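Local coordinates for protein Tas1 (Pseudomonas aeruginosa, PDB 6OX6) that acts as a type VI secreted toxin, pyrophosphorylating adenosine nucleotides to (p)ppApp and so depleting ADP and ATP in competitor cells, at residues A258-I263 and T354-I358; G276-A281 and R309-V314; R288-K292 and I304-A308; A331-V335 and G347-M352. All coordinates share one frame; numbering follows the deposited sequence.

Contact 1. Residues A258-I263 and T354-I358; sequences AAKAEI and TKAGI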
loop_
_atom_site.group_PDB
_atom_site.type_symbol
_atom_site.label_atom_id
_atom_site.label_comp_id
_atom_site.label_asym_id
_atom_site.label_seq_id
_atom_site.Cartn_x
_atom_site.Cartn_y
_atom_site.Cartn_z
ATOM N N ALA A 258 -19.976 9.091 -0.374
ATOM C CA ALA A 258 -19.642 10.471 -0.036
ATOM C C ALA A 258 -18.135 10.658 0.115
ATOM O O ALA A 258 -17.597 11.720 -0.229
ATOM C CB ALA A 258 -20.350 10.891 1.249
ATOM N N ALA A 259 -17.434 9.657 0.656
ATOM C CA ALA A 259 -15.979 9.784 0.729
ATOM C C ALA A 259 -15.378 9.801 -0.670
ATOM O O ALA A 259 -14.470 10.594 -0.958
ATOM C CB ALA A 259 -15.391 8.662 1.575
ATOM N N LYS A 260 -15.938 8.992 -1.577
ATOM C CA LYS A 260 -15.453 8.974 -2.953
ATOM C C LYS A 260 -15.574 10.352 -3.586
ATOM O O LYS A 260 -14.593 10.905 -4.098
ATOM C CB LYS A 260 -16.218 7.933 -3.766
ATOM C CG LYS A 260 -15.716 7.791 -5.194
ATOM C CD LYS A 260 -16.795 7.254 -6.104
ATOM C CE LYS A 260 -16.234 6.832 -7.447
ATOM N NZ LYS A 260 -15.390 7.872 -8.114
ATOM N N ALA A 261 -16.775 10.943 -3.524
ATOM C CA ALA A 261 -16.974 12.274 -4.080
ATOM C C ALA A 261 -15.967 13.251 -3.503
ATOM O O ALA A 261 -15.377 14.057 -4.231
ATOM C CB ALA A 261 -18.405 12.759 -3.805
ATOM N N GLU A 262 -15.733 13.173 -2.194
ATOM C CA GLU A 262 -14.799 14.091 -1.561
ATOM C C GLU A 262 -13.371 13.884 -2.066
ATOM O O GLU A 262 -12.706 14.843 -2.476
ATOM C CB GLU A 262 -14.881 13.926 -0.048
ATOM C CG GLU A 262 -14.181 15.007 0.724
ATOM C CD GLU A 262 -14.568 14.996 2.192
ATOM O OE1 GLU A 262 -15.628 14.411 2.533
ATOM O OE2 GLU A 262 -13.799 15.554 2.997
ATOM N N ILE A 263 -12.867 12.642 -2.043
ATOM C CA ILE A 263 -11.484 12.474 -2.482
ATOM C C ILE A 263 -11.364 12.690 -3.991
ATOM O O ILE A 263 -10.328 13.176 -4.474
ATOM C CB ILE A 263 -10.891 11.111 -2.053
ATOM C CG1 ILE A 263 -11.701 9.919 -2.594
ATOM C CG2 ILE A 263 -10.709 11.044 -0.510
ATOM C CD1 ILE A 263 -10.960 8.575 -2.381
ATOM N N THR A 354 -12.122 11.801 5.392
ATOM C CA THR A 354 -13.065 12.683 4.724
ATOM C C THR A 354 -14.188 13.092 5.660
ATOM O O THR A 354 -14.470 12.430 6.661
ATOM C CB THR A 354 -13.689 12.002 3.520
ATOM O OG1 THR A 354 -14.365 10.821 3.967
ATOM C CG2 THR A 354 -12.606 11.597 2.534
ATOM N N LYS A 355 -14.876 14.169 5.269
ATOM C CA LYS A 355 -16.001 14.695 6.036
ATOM C C LYS A 355 -17.070 13.648 6.299
ATOM O O LYS A 355 -17.798 13.758 7.295
ATOM C CB LYS A 355 -16.606 15.892 5.304
ATOM C CG LYS A 355 -15.737 17.132 5.390
ATOM C CD LYS A 355 -16.490 18.395 4.986
ATOM C CE LYS A 355 -15.864 19.060 3.759
ATOM N NZ LYS A 355 -16.149 18.298 2.493
ATOM N N ALA A 356 -17.172 12.624 5.452
ATOM C CA ALA A 356 -18.166 11.581 5.665
ATOM C C ALA A 356 -17.807 10.631 6.801
ATOM O O ALA A 356 -18.624 9.762 7.135
ATOM C CB ALA A 356 -18.371 10.781 4.381
ATOM N N GLY A 357 -16.612 10.759 7.385
ATOM C CA GLY A 357 -16.236 9.971 8.537
ATOM C C GLY A 357 -15.519 8.676 8.238
ATOM O O GLY A 357 -15.435 7.813 9.125
ATOM N N ILE A 358 -15.032 8.489 7.016
ATOM C CA ILE A 358 -14.211 7.324 6.690
ATOM C C ILE A 358 -13.019 7.788 5.871
ATOM O O ILE A 358 -13.027 8.882 5.279
ATOM C CB ILE A 358 -15.007 6.246 5.918
ATOM C CG1 ILE A 358 -15.390 6.760 4.540
ATOM C CG2 ILE A 358 -16.178 5.718 6.747
ATOM C CD1 ILE A 358 -15.349 5.682 3.503
#
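Glu-262 runs antiparallel alongside the Thr-354 side chain, its carboxylate over Thr-354 CB, and ends at the backbone N of Lys-355. The bond from Lys-355 N to Glu-262 OE2 (2.9 Å) is nearly straight at 169° and arrives on the syn side, 18° out of the carboxylate plane; Lys-355 N to Glu-262 OE1 is a weak, bent second bond. With CG anti to the backbone N (chi1 -168°) and the rest extended, Glu-262 reaches from helix 256-273 to the turn. Lys-355 bends back at chi3 and chi4, bringing NZ to 3.6 Å from Glu-262 OE2 as a long salt bridge. The turn, type I from Thr-354 to Gly-357, joins strands 347-353 and 359-365 as a hairpin with a G1 beta bulge: Gly-357 takes the positive-phi place and returns its N to Thr-354 O, while Ile-358 O receives both the N and the OG1 of Thr-354. That hydroxyl bond, Thr-354 OG1 to Ile-358 O, is 2.7 Å long and ties Thr-354 to the residue just after the turn. Against the same residues packs the helix: Ala-259 CB meets Thr-354 OG1 at 3.4 Å and Ile-358 CG1 at 3.5 Å, and Ile-263 CG2 lies 3.6 Å from Thr-354 CG2. Nearer the start of the helix, Ala-258 CB abuts Ala-356 CB at 3.7 Å.

Contact 2. Residues G276-A281 and R309-V314; sequences GRVAKA and RNTIIV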
loop_
_atom_site.group_PDB
_atom_site.type_symbol
_atom_site.label_atom_id
_atom_site.label_comp_id
_atom_site.label_asym_id
_atom_site.label_seq_id
_atom_site.Cartn_x
_atom_site.Cartn_y
_atom_site.Cartn_z
ATOM N N GLY A 276 -2.041 16.844 -14.955
ATOM C CA GLY A 276 -2.169 15.406 -14.892
ATOM C C GLY A 276 -3.578 14.874 -15.008
ATOM O O GLY A 276 -4.491 15.572 -15.457
ATOM N N ARG A 277 -3.750 13.606 -14.662
ATOM C CA ARG A 277 -5.056 12.975 -14.757
ATOM C C ARG A 277 -5.404 12.222 -13.488
ATOM O O ARG A 277 -4.531 11.889 -12.686
ATOM C CB ARG A 277 -5.107 12.030 -15.959
ATOM C CG ARG A 277 -6.228 11.005 -15.896
ATOM C CD ARG A 277 -5.868 9.745 -16.667
ATOM N NE ARG A 277 -6.193 9.861 -18.086
ATOM C CZ ARG A 277 -6.791 8.910 -18.795
ATOM N NH1 ARG A 277 -7.048 9.102 -20.083
ATOM N NH2 ARG A 277 -7.134 7.766 -18.219
ATOM N N VAL A 278 -6.695 11.976 -13.289
ATOM C CA VAL A 278 -7.160 11.272 -12.100
ATOM C C VAL A 278 -7.843 10.045 -12.685
ATOM O O VAL A 278 -8.730 10.157 -13.532
ATOM C CB VAL A 278 -7.988 12.196 -11.188
ATOM C CG1 VAL A 278 -8.654 11.391 -10.083
ATOM C CG2 VAL A 278 -7.109 13.292 -10.604
ATOM N N ALA A 279 -7.423 8.870 -12.228
ATOM C CA ALA A 279 -8.112 7.622 -12.513
ATOM C C ALA A 279 -9.023 7.369 -11.321
ATOM O O ALA A 279 -8.568 6.952 -10.251
ATOM C CB ALA A 279 -7.131 6.474 -12.754
ATOM N N LYS A 280 -10.306 7.674 -11.496
ATOM C CA LYS A 280 -11.302 7.397 -10.478
ATOM C C LYS A 280 -11.726 5.941 -10.570
ATOM O O LYS A 280 -11.628 5.315 -11.622
ATOM C CB LYS A 280 -12.517 8.310 -10.646
ATOM C CG LYS A 280 -12.225 9.806 -10.595
ATOM C CD LYS A 280 -13.543 10.582 -10.715
ATOM C CE LYS A 280 -13.353 12.093 -10.715
ATOM N NZ LYS A 280 -12.221 12.479 -11.597
ATOM N N ALA A 281 -12.206 5.404 -9.462
ATOM C CA ALA A 281 -12.580 4.002 -9.373
ATOM C C ALA A 281 -13.876 3.908 -8.586
ATOM O O ALA A 281 -14.186 4.801 -7.796
ATOM C CB ALA A 281 -11.485 3.179 -8.678
ATOM N N ARG A 309 -11.194 5.240 -3.360
ATOM C CA ARG A 309 -9.797 5.397 -3.728
ATOM C C ARG A 309 -9.693 5.974 -5.126
ATOM O O ARG A 309 -10.597 5.811 -5.944
ATOM C CB ARG A 309 -9.060 4.061 -3.638
ATOM C CG ARG A 309 -9.574 3.008 -4.582
ATOM C CD ARG A 309 -8.570 1.871 -4.661
ATOM N NE ARG A 309 -8.924 0.936 -5.718
ATOM C CZ ARG A 309 -8.638 1.126 -7.005
ATOM N NH1 ARG A 309 -7.961 2.208 -7.391
ATOM N NH2 ARG A 309 -9.025 0.228 -7.901
ATOM N N ASN A 310 -8.577 6.645 -5.401
ATOM C CA ASN A 310 -8.265 7.003 -6.775
ATOM C C ASN A 310 -6.756 7.145 -6.921
ATOM O O ASN A 310 -5.990 6.944 -5.975
ATOM C CB ASN A 310 -9.004 8.270 -7.226
ATOM C CG ASN A 310 -8.760 9.443 -6.322
ATOM O OD1 ASN A 310 -7.609 9.808 -6.055
ATOM N ND2 ASN A 310 -9.843 10.105 -5.905
ATOM N N THR A 311 -6.331 7.443 -8.132
ATOM C CA THR A 311 -4.926 7.593 -8.467
ATOM C C THR A 311 -4.745 8.912 -9.201
ATOM O O THR A 311 -5.514 9.229 -10.118
ATOM C CB THR A 311 -4.419 6.424 -9.364
ATOM O OG1 THR A 311 -4.700 5.161 -8.743
ATOM C CG2 THR A 311 -2.924 6.523 -9.593
ATOM N N ILE A 312 -3.721 9.665 -8.816
ATOM C CA ILE A 312 -3.334 10.863 -9.540
ATOM C C ILE A 312 -2.083 10.552 -10.351
ATOM O O ILE A 312 -1.064 10.105 -9.809
ATOM C CB ILE A 312 -3.109 12.043 -8.592
ATOM C CG1 ILE A 312 -4.394 12.345 -7.813
ATOM C CG2 ILE A 312 -2.627 13.239 -9.366
ATOM C CD1 ILE A 312 -4.235 13.419 -6.738
ATOM N N ILE A 313 -2.164 10.750 -11.655
ATOM C CA ILE A 313 -1.038 10.488 -12.547
ATOM C C ILE A 313 -0.525 11.836 -13.008
ATOM O O ILE A 313 -1.265 12.603 -13.634
ATOM C CB ILE A 313 -1.437 9.598 -13.740
ATOM C CG1 ILE A 313 -1.969 8.247 -13.252
ATOM C CG2 ILE A 313 -0.271 9.400 -14.716
ATOM C CD1 ILE A 313 -3.486 8.187 -13.210
ATOM N N VAL A 314 0.727 12.146 -12.668
ATOM C CA VAL A 314 1.367 13.384 -13.093
ATOM C C VAL A 314 2.783 13.039 -13.518
ATOM O O VAL A 314 3.288 11.954 -13.236
ATOM C CB VAL A 314 1.365 14.461 -11.983
ATOM C CG1 VAL A 314 -0.049 15.038 -11.786
ATOM C CG2 VAL A 314 1.884 13.882 -10.665
#
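Strands 277-280 and 309-313 run antiparallel, their axes 4.7 Å apart at 158°, with Arg-277 opposite Ile-313 and Ala-279 opposite Thr-311 as hydrogen-bonded pairs. The Arg-277 pair is closed by its N giving to Ile-313 O (2.9 Å) and by Ile-313 N returning to Arg-277 O (2.8 Å); the Ala-279 pair is closed likewise by Ala-279 N to Thr-311 O and Thr-311 N to Ala-279 O. Beyond the last rung Gly-276 CA comes within 3.2 Å of Ile-313 O, a CA-H...O contact, and also rests against CG1 of Val-314. On the face that carries Val-278 and Ile-312, these two side chains run alongside each other in the same direction, with Val-278 CG2 and Ile-312 CG1 4.0 Å apart; helix 256-273 packs on Val-278 and helix 319-328 on Ile-312. Asn-310 puts its CB 3.3 Å from Ala-279 O and sends its amide ND2 to Asp-264 of helix 256-273. On the other face Ile-313 CD1 approaches Ala-279 CB at 4.1 Å, with helix 376-383 over both residues. At the far end Arg-309, extended from CG to NE, reaches across to Ala-281, whose CB sits 3.7 Å above one face of the guanidinium, nearer its periphery than its centre. This is an edge pairing of the mixed five-stranded sheet, sandwiched between helices, as in the synthetase domains of RelA/SpoT-type alarmone enzymes.

Contact 3. Residues R288-K292 and I304-A308; sequences RAMQK and IKDLA. With ACT (acetate ion), chain D.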
loop_
_atom_site.group_PDB
_atom_site.type_symbol
_atom_site.label_atom_id
_atom_site.label_comp_id
_atom_site.label_asym_id
_atom_site.label_seq_id
_atom_site.Cartn_x
_atom_site.Cartn_y
_atom_site.Cartn_z
ATOM N N ARG A 288 -15.240 -8.149 -1.213
ATOM C CA ARG A 288 -13.810 -7.931 -1.052
ATOM C C ARG A 288 -13.549 -7.008 0.127
ATOM O O ARG A 288 -12.617 -7.238 0.907
ATOM C CB ARG A 288 -13.229 -7.371 -2.345
ATOM C CG ARG A 288 -13.134 -8.435 -3.455
ATOM C CD ARG A 288 -12.692 -7.828 -4.772
ATOM N NE ARG A 288 -11.432 -7.109 -4.619
ATOM C CZ ARG A 288 -10.230 -7.606 -4.885
ATOM N NH1 ARG A 288 -10.098 -8.842 -5.345
ATOM N NH2 ARG A 288 -9.157 -6.853 -4.692
ATOM N N ALA A 289 -14.385 -5.980 0.281
ATOM C CA ALA A 289 -14.278 -5.086 1.421
ATOM C C ALA A 289 -14.389 -5.871 2.717
ATOM O O ALA A 289 -13.576 -5.701 3.627
ATOM C CB ALA A 289 -15.360 -4.012 1.344
HETATM N N MSE A 290 -15.368 -6.769 2.797
HETATM C CA MSE A 290 -15.530 -7.580 3.988
HETATM C C MSE A 290 -14.389 -8.530 4.247
HETATM O O MSE A 290 -13.957 -8.666 5.394
HETATM C CB MSE A 290 -16.853 -8.376 3.955
HETATM C CG MSE A 290 -18.087 -7.512 4.158
HETATM SE SE MSE A 290 -19.721 -8.340 3.554
HETATM C CE MSE A 290 -19.561 -10.026 4.492
ATOM N N GLN A 291 -13.881 -9.153 3.189
ATOM C CA GLN A 291 -12.762 -10.077 3.309
ATOM C C GLN A 291 -11.518 -9.332 3.781
ATOM O O GLN A 291 -10.755 -9.840 4.602
ATOM C CB GLN A 291 -12.489 -10.768 1.972
ATOM C CG GLN A 291 -13.365 -11.982 1.711
ATOM C CD GLN A 291 -13.321 -12.987 2.844
ATOM O OE1 GLN A 291 -13.363 -12.617 4.018
ATOM N NE2 GLN A 291 -13.236 -14.266 2.498
ATOM N N LYS A 292 -11.316 -8.124 3.259
ATOM C CA LYS A 292 -10.157 -7.312 3.645
ATOM C C LYS A 292 -10.280 -6.814 5.085
ATOM O O LYS A 292 -9.296 -6.816 5.841
ATOM C CB LYS A 292 -10.000 -6.145 2.674
ATOM C CG LYS A 292 -8.797 -5.268 2.941
ATOM C CD LYS A 292 -8.565 -4.322 1.779
ATOM C CE LYS A 292 -7.201 -3.649 1.863
ATOM N NZ LYS A 292 -6.958 -2.825 0.647
ATOM N N ILE A 304 -10.452 0.055 7.660
ATOM C CA ILE A 304 -10.166 -0.065 6.233
ATOM C C ILE A 304 -10.124 1.324 5.610
ATOM O O ILE A 304 -10.968 2.184 5.897
ATOM C CB ILE A 304 -11.198 -0.969 5.531
ATOM C CG1 ILE A 304 -10.833 -1.130 4.056
ATOM C CG2 ILE A 304 -12.609 -0.407 5.666
ATOM C CD1 ILE A 304 -11.623 -2.257 3.353
ATOM N N LYS A 305 -9.145 1.548 4.732
ATOM C CA LYS A 305 -8.848 2.891 4.261
ATOM C C LYS A 305 -9.029 3.082 2.758
ATOM O O LYS A 305 -8.877 4.212 2.271
ATOM C CB LYS A 305 -7.418 3.269 4.672
ATOM C CG LYS A 305 -7.163 3.022 6.169
ATOM C CD LYS A 305 -5.761 3.451 6.614
ATOM C CE LYS A 305 -5.545 3.211 8.120
ATOM N NZ LYS A 305 -5.665 1.753 8.498
ATOM N N ASP A 306 -9.369 2.033 2.009
ATOM C CA ASP A 306 -9.447 2.143 0.557
ATOM C C ASP A 306 -10.819 1.755 0.031
ATOM O O ASP A 306 -10.951 1.335 -1.119
ATOM C CB ASP A 306 -8.359 1.306 -0.117
ATOM C CG ASP A 306 -8.581 -0.205 0.044
ATOM O OD1 ASP A 306 -9.254 -0.625 1.025
ATOM O OD2 ASP A 306 -8.053 -0.975 -0.806
ATOM N N LEU A 307 -11.859 1.899 0.853
ATOM C CA LEU A 307 -13.211 1.761 0.322
ATOM C C LEU A 307 -13.427 2.724 -0.843
ATOM O O LEU A 307 -13.917 2.334 -1.911
ATOM C CB LEU A 307 -14.237 1.983 1.440
ATOM C CG LEU A 307 -14.312 0.803 2.415
ATOM C CD1 LEU A 307 -15.275 1.118 3.543
ATOM C CD2 LEU A 307 -14.735 -0.480 1.679
ATOM N N ALA A 308 -13.035 3.975 -0.660
ATOM C CA ALA A 308 -12.960 4.962 -1.723
ATOM C C ALA A 308 -11.497 5.175 -2.066
ATOM O O ALA A 308 -10.647 5.289 -1.167
ATOM C CB ALA A 308 -13.597 6.288 -1.285
HETATM C C ACT D . -10.783 -3.755 -5.427
HETATM O O ACT D . -10.468 -4.515 -4.464
HETATM O OXT ACT D . -10.072 -2.891 -5.991
HETATM C CH3 ACT D . -12.261 -3.921 -5.980
#
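A buried salt bridge with apolar packing beside it joins Lys-292 and Ala-289 of helix 286-296 to Ile-304, Asp-306 and Leu-307, in the loop that leads into strand 308-313. Lys-292 NZ reaches Asp-306 OD2 at 2.6 Å, coming from above the carboxylate, 44° out of its plane, rather than at an edge. The lysine gets there fully stretched, with CG anti to the backbone N (chi1 -178°), and the two side chains approach from opposite directions. Lys-284 forms a second salt bridge to the same OD2, so two lysines grip this oxygen. Ile-304 crosses the lysine chain at about a right angle, its CD1 4.0 Å from Lys-292 CD and just as near the carbonyl O of Ala-289. One turn earlier, Ala-289 CB packs on Leu-307 CD2 at 3.6 Å, with helix 249-253 closing over both residues. Helix 286-296 follows the first strand, 277-280, of the sheet, probably as in RelA/SpoT-type synthetases, where basic residues near this helix bind donor phosphates. An acetate, probably from the crystallisation liquor, sits at the edge of Arg-288, which would suit such a role: NE (2.8 Å) and NH2 (2.7 Å) both bond to the acetate O, in the guanidinium plane. Lys-305, whose CB points away from the helix, makes a salt bridge with Glu-21 of the immunity protein Pa14_01140.

Contact 4. Residues A331-V335 and G347-M352; sequences AKVKV and GVNSTM. With ACT (acetate ion), chain E.
A beta hairpin at the edge of the sheet pairs Lys-332 with Thr-351 and Lys-334 with Asn-349 across strands 332-336 and 347-353. Four backbone bonds make the ladder: Lys-332 N to Thr-351 O and Thr-351 N to Lys-332 O, both 2.8 Å, then Lys-334 N to Asn-349 O (2.7 Å) and Asn-349 N to Lys-334 O (2.9 Å). Between them Val-333 and Ser-350 face each other as a non-hydrogen-bonded pair, and Ser-350 CA lies close enough to Lys-332 O for a CA-H...O contact. On the face with Val-333, Val-348 and Ser-350, Val-333 CG1 meets Val-348 CG1 at 4.0 Å, the branches meeting at a slant, and Val-333 CG2 touches Ser-350 CB; helix 319-328 packs over all three. Ser-350 OG is hydrogen-bonded to Ile-362 O of strand 359-365. At the open end Ala-331 CB rests on CG of the selenomethionine Met-352 at 3.7 Å. On the opposite face, Lys-334 bends at chi3 and chi4 and its NZ converges with Asn-349 ND2 on one O of an acetate, probably from the crystallisation liquor; both bonds are weak, 3.4 Å from NZ and 3.3 Å from ND2. The immunity protein Pa14_01140 covers this side: its Phe-61 makes a cation-pi contact with Lys-334, and its Phe-20 packs on Asn-349 and Thr-351. This is an antiparallel hairpin forming one edge of the mixed sheet, with helix 319-328 against one face and the immunity protein against the other.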
loop_
_atom_site.group_PDB
_atom_site.type_symbol
_atom_site.label_atom_id
_atom_site.label_comp_id
_atom_site.label_asym_id
_atom_site.label_seq_id
_atom_site.Cartn_x
_atom_site.Cartn_y
_atom_site.Cartn_z
ATOM N N ALA A 331 -3.850 14.859 4.902
ATOM C CA ALA A 331 -3.664 13.445 4.585
ATOM C C ALA A 331 -2.481 12.872 5.354
ATOM O O ALA A 331 -1.473 13.544 5.590
ATOM C CB ALA A 331 -3.432 13.251 3.088
ATOM N N LYS A 332 -2.560 11.560 5.576
ATOM C CA LYS A 332 -1.460 10.775 6.123
ATOM C C LYS A 332 -0.752 10.425 4.805
ATOM O O LYS A 332 -1.392 9.931 3.873
ATOM C CB LYS A 332 -1.974 9.518 6.814
ATOM C CG LYS A 332 -1.013 8.935 7.838
ATOM C CD LYS A 332 -1.599 7.702 8.506
ATOM C CE LYS A 332 -0.950 7.444 9.856
ATOM N NZ LYS A 332 0.479 7.864 9.874
ATOM N N VAL A 333 0.557 10.641 4.712
ATOM C CA VAL A 333 1.215 10.462 3.418
ATOM C C VAL A 333 2.406 9.527 3.565
ATOM O O VAL A 333 3.246 9.722 4.446
ATOM C CB VAL A 333 1.669 11.806 2.826
ATOM C CG1 VAL A 333 2.411 11.551 1.503
ATOM C CG2 VAL A 333 0.456 12.764 2.629
ATOM N N LYS A 334 2.486 8.518 2.694
ATOM C CA LYS A 334 3.643 7.633 2.600
ATOM C C LYS A 334 4.385 7.920 1.295
ATOM O O LYS A 334 3.833 7.732 0.206
ATOM C CB LYS A 334 3.218 6.161 2.653
ATOM C CG LYS A 334 4.384 5.174 2.408
ATOM C CD LYS A 334 4.112 3.816 3.053
ATOM C CE LYS A 334 2.810 3.206 2.529
ATOM N NZ LYS A 334 3.040 2.421 1.280
ATOM N N VAL A 335 5.631 8.360 1.402
ATOM C CA VAL A 335 6.475 8.598 0.240
ATOM C C VAL A 335 7.434 7.420 0.139
ATOM O O VAL A 335 8.263 7.193 1.032
ATOM C CB VAL A 335 7.225 9.927 0.328
ATOM C CG1 VAL A 335 8.185 10.008 -0.818
ATOM C CG2 VAL A 335 6.239 11.111 0.302
ATOM N N GLY A 347 6.740 5.844 -5.491
ATOM C CA GLY A 347 5.397 6.366 -5.639
ATOM C C GLY A 347 4.934 6.985 -4.334
ATOM O O GLY A 347 5.653 7.011 -3.341
ATOM N N VAL A 348 3.703 7.481 -4.353
ATOM C CA VAL A 348 3.112 8.131 -3.190
ATOM C C VAL A 348 1.802 7.452 -2.877
ATOM O O VAL A 348 1.025 7.141 -3.787
ATOM C CB VAL A 348 2.871 9.637 -3.417
ATOM C CG1 VAL A 348 2.074 10.254 -2.241
ATOM C CG2 VAL A 348 4.176 10.323 -3.623
ATOM N N ASN A 349 1.549 7.238 -1.591
ATOM C CA ASN A 349 0.243 6.805 -1.120
ATOM C C ASN A 349 -0.180 7.719 0.019
ATOM O O ASN A 349 0.644 8.160 0.822
ATOM C CB ASN A 349 0.263 5.326 -0.675
ATOM C CG ASN A 349 -1.129 4.737 -0.538
ATOM O OD1 ASN A 349 -2.134 5.400 -0.812
ATOM N ND2 ASN A 349 -1.194 3.464 -0.157
ATOM N N SER A 350 -1.462 8.024 0.074
ATOM C CA SER A 350 -1.936 8.894 1.124
ATOM C C SER A 350 -3.314 8.437 1.543
ATOM O O SER A 350 -4.058 7.834 0.759
ATOM C CB SER A 350 -1.971 10.352 0.671
ATOM O OG SER A 350 -3.015 10.553 -0.260
ATOM N N THR A 351 -3.650 8.747 2.781
ATOM C CA THR A 351 -4.939 8.420 3.360
ATOM C C THR A 351 -5.570 9.713 3.815
ATOM O O THR A 351 -4.946 10.476 4.566
ATOM C CB THR A 351 -4.790 7.474 4.555
ATOM O OG1 THR A 351 -4.077 6.306 4.142
ATOM C CG2 THR A 351 -6.163 7.084 5.109
HETATM N N MSE A 352 -6.815 9.950 3.425
HETATM C CA MSE A 352 -7.500 11.156 3.829
HETATM C C MSE A 352 -8.724 10.854 4.634
HETATM O O MSE A 352 -9.553 10.033 4.205
HETATM C CB MSE A 352 -7.988 11.898 2.596
HETATM C CG MSE A 352 -6.867 12.638 1.891
HETATM SE SE MSE A 352 -7.347 14.539 1.740
HETATM C CE MSE A 352 -7.878 14.790 3.618
HETATM C C ACT E . 1.449 0.984 -2.364
HETATM O O ACT E . 1.040 1.232 -1.174
HETATM O OXT ACT E . 1.060 1.472 -3.470
HETATM C CH3 ACT E . 2.592 -0.066 -2.470
#

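From the N terminus, helix 256-273 is the first element to take part in a contact, and contact 1 closes the longest loop by bringing the turn after strand 347-353 back onto that helix; the other three contacts all fall within it. Contact 2 closes a shorter loop, pairing edge strand 277-280 with 308-313, and contact 3 sits inside it, fastening helix 286-296 to the run that enters strand 308-313. Contact 4 follows in series, a hairpin at the other edge of the same sheet; its centre lies about 14 Å from that of contact 2. Ile-263 touches residues of contacts 2, 3 and 4, and Lys-305 of contact 3 reaches Thr-351 of contact 4.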